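Local atomic coordinates of pyridine synthase TbtD (Thermobispora bispora, PDB entry 5WA3), a protein that probably forms the central pyridine ring of a thiopeptide macrocycle by a formal [4+2] cycloaddition between dehydrated residues of its peptide substrate. Residues A[12-17]-A[122-127]. Residues are numbered along the deposited sequence; the frame is centred on the assembly and turned at random.
Sequences RFRVDY and TIHAEG
Arg14 N donates to His124 O at 3.0 Å with an N-H...O angle of 161°, the straightest of the backbone bonds between 12-17 and 122-127; a weak return bond runs from His124 N to Arg14 O. Two residues further along, Asp16 N reaches Thr122 O at 3.0 Å. Near the other end, Arg12 O accepts from Glu126 N at 2.7 Å and Arg12 N donates to Gly127 O at 2.8 Å. Two residues, Glu126 and Gly127, thus face one, as in a beta bulge, and Glu126 leaves strand geometry with psi near zero. Glycine suits the second position, where phi is positive (102°) and a CB would press on the preceding carbonyl. The extended Glu126 chain takes its carboxylate across the aliphatic part of Arg14, OE2 lying 3.8 Å from Arg14 CB, the charged ends not in contact. Arg12 bends at chi3 and brings NH2 to Glu126 O in a weak bond.

The two antiparallel strands belong to a four-stranded antiparallel sheet in the order 44-49, 55-62, 9-16, 123-128. On one face lie Phe13, Val15, Ile123 and Ala125. Phe13 CE1 touches Ala125 CB at 3.9 Å, the small methyl accepting the broad ring, and Ile75 of helix 64-85 packs against both Phe13 and Ile123.

On the other face, Arg14 has CG anti to its amide nitrogen (chi1 -175°) and runs extended to NE, flanking the His124 ring. Its guanidinium grips Asp16 side-on, with NE to OD2 at 2.7 Å and NH2 to OD1 at 3.0 Å, a paired link that limits its rotation and probably offsets the buried charges. Farther out, Ser118 OG also bonds Asp16 OD2, and Arg51 O receives Arg14 NH2.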
loop_
_atom_site.group_PDB
_atom_site.type_symbol
_atom_site.label_atom_id
_atom_site.label_comp_id
_atom_site.label_asym_id
_atom_site.label_seq_id
_atom_site.Cartn_x
_atom_site.Cartn_y
_atom_site.Cartn_z
ATOM N N ARG A 12 18.457 -6.008 0.792
ATOM C CA ARG A 12 17.755 -5.117 -0.097
ATOM C C ARG A 12 18.157 -5.343 -1.552
ATOM O O ARG A 12 19.346 -5.314 -1.887
ATOM C CB ARG A 12 18.026 -3.672 0.353
ATOM C CG ARG A 12 17.650 -3.388 1.831
ATOM C CD ARG A 12 18.027 -2.001 2.373
ATOM N NE ARG A 12 19.392 -1.629 2.010
ATOM C CZ ARG A 12 19.873 -0.392 2.027
ATOM N NH1 ARG A 12 19.123 0.631 2.441
ATOM N NH2 ARG A 12 21.124 -0.187 1.631
ATOM N N PHE A 13 17.161 -5.579 -2.410
ATOM C CA PHE A 13 17.352 -5.539 -3.873
ATOM C C PHE A 13 16.553 -4.490 -4.622
ATOM O O PHE A 13 15.406 -4.226 -4.299
ATOM C CB PHE A 13 16.971 -6.867 -4.478
ATOM C CG PHE A 13 17.806 -7.973 -3.992
ATOM C CD1 PHE A 13 19.011 -8.237 -4.593
ATOM C CD2 PHE A 13 17.417 -8.711 -2.889
ATOM C CE1 PHE A 13 19.818 -9.242 -4.117
ATOM C CE2 PHE A 13 18.202 -9.726 -2.426
ATOM C CZ PHE A 13 19.409 -9.991 -3.042
ATOM N N ARG A 14 17.150 -3.983 -5.684
ATOM C CA ARG A 14 16.526 -3.067 -6.639
ATOM C C ARG A 14 16.211 -3.758 -7.994
ATOM O O ARG A 14 17.130 -4.262 -8.668
ATOM C CB ARG A 14 17.531 -1.949 -6.892
ATOM C CG ARG A 14 17.040 -0.827 -7.751
ATOM C CD ARG A 14 18.177 0.102 -8.158
ATOM N NE ARG A 14 17.597 1.078 -9.067
ATOM C CZ ARG A 14 16.974 2.204 -8.726
ATOM N NH1 ARG A 14 16.922 2.615 -7.478
ATOM N NH2 ARG A 14 16.454 2.957 -9.667
ATOM N N VAL A 15 14.945 -3.735 -8.402
ATOM C CA VAL A 15 14.531 -4.147 -9.778
ATOM C C VAL A 15 14.074 -2.978 -10.649
ATOM O O VAL A 15 12.948 -2.560 -10.537
ATOM C CB VAL A 15 13.346 -5.129 -9.733
ATOM C CG1 VAL A 15 13.159 -5.768 -11.102
ATOM C CG2 VAL A 15 13.557 -6.136 -8.612
ATOM N N ASP A 16 14.926 -2.424 -11.488
ATOM C CA ASP A 16 14.476 -1.396 -12.421
ATOM C C ASP A 16 13.459 -1.898 -13.507
ATOM O O ASP A 16 13.677 -2.913 -14.191
ATOM C CB ASP A 16 15.675 -0.773 -13.080
ATOM C CG ASP A 16 16.431 0.150 -12.152
ATOM O OD1 ASP A 16 16.209 1.386 -12.193
ATOM O OD2 ASP A 16 17.241 -0.345 -11.361
ATOM N N TYR A 17 12.337 -1.197 -13.614
ATOM C CA TYR A 17 11.284 -1.431 -14.621
ATOM C C TYR A 17 10.566 -0.071 -14.830
ATOM O O TYR A 17 9.513 0.240 -14.261
ATOM C CB TYR A 17 10.331 -2.484 -14.107
ATOM C CG TYR A 17 9.584 -3.337 -15.118
ATOM C CD1 TYR A 17 10.155 -3.779 -16.310
ATOM C CD2 TYR A 17 8.327 -3.809 -14.797
ATOM C CE1 TYR A 17 9.449 -4.583 -17.170
ATOM C CE2 TYR A 17 7.620 -4.636 -15.636
ATOM C CZ TYR A 17 8.167 -5.014 -16.819
ATOM O OH TYR A 17 7.381 -5.864 -17.566
ATOM N N THR A 122 16.812 -4.361 -14.798
ATOM C CA THR A 122 18.023 -4.796 -14.148
ATOM C C THR A 122 17.827 -5.104 -12.688
ATOM O O THR A 122 16.942 -4.525 -12.047
ATOM C CB THR A 122 18.995 -3.652 -14.297
ATOM O OG1 THR A 122 19.263 -3.568 -15.681
ATOM C CG2 THR A 122 20.265 -3.881 -13.619
ATOM N N ILE A 123 18.684 -5.990 -12.156
ATOM C CA ILE A 123 18.686 -6.336 -10.714
ATOM C C ILE A 123 19.976 -5.873 -10.044
ATOM O O ILE A 123 20.983 -5.664 -10.719
ATOM C CB ILE A 123 18.384 -7.797 -10.499
ATOM C CG1 ILE A 123 17.231 -8.191 -11.417
ATOM C CG2 ILE A 123 18.099 -8.064 -9.040
ATOM C CD1 ILE A 123 16.756 -9.602 -11.228
ATOM N N HIS A 124 19.903 -5.509 -8.777
ATOM C CA HIS A 124 21.080 -4.999 -8.056
ATOM C C HIS A 124 20.885 -5.392 -6.623
ATOM O O HIS A 124 19.770 -5.369 -6.117
ATOM C CB HIS A 124 21.259 -3.514 -8.115
ATOM C CG HIS A 124 21.377 -2.933 -9.495
ATOM N ND1 HIS A 124 22.587 -2.566 -10.047
ATOM C CD2 HIS A 124 20.426 -2.536 -10.384
ATOM C CE1 HIS A 124 22.387 -2.014 -11.233
ATOM N NE2 HIS A 124 21.084 -1.977 -11.459
ATOM N N ALA A 125 21.968 -5.877 -6.025
ATOM C CA ALA A 125 22.014 -6.191 -4.619
ATOM C C ALA A 125 22.339 -4.847 -3.980
ATOM O O ALA A 125 23.064 -4.022 -4.586
ATOM C CB ALA A 125 23.097 -7.218 -4.349
ATOM N N GLU A 126 21.773 -4.582 -2.807
ATOM C CA GLU A 126 22.080 -3.323 -2.137
ATOM C C GLU A 126 22.608 -3.439 -0.700
ATOM O O GLU A 126 23.067 -2.460 -0.156
ATOM C CB GLU A 126 20.896 -2.352 -2.296
ATOM C CG GLU A 126 20.779 -1.825 -3.744
ATOM C CD GLU A 126 19.647 -0.839 -3.970
ATOM O OE1 GLU A 126 18.563 -1.024 -3.366
ATOM O OE2 GLU A 126 19.839 0.114 -4.764
ATOM N N GLY A 127 22.639 -4.626 -0.115
ATOM C CA GLY A 127 23.198 -4.764 1.215
ATOM C C GLY A 127 22.092 -4.862 2.223
ATOM O O GLY A 127 20.940 -5.150 1.880
#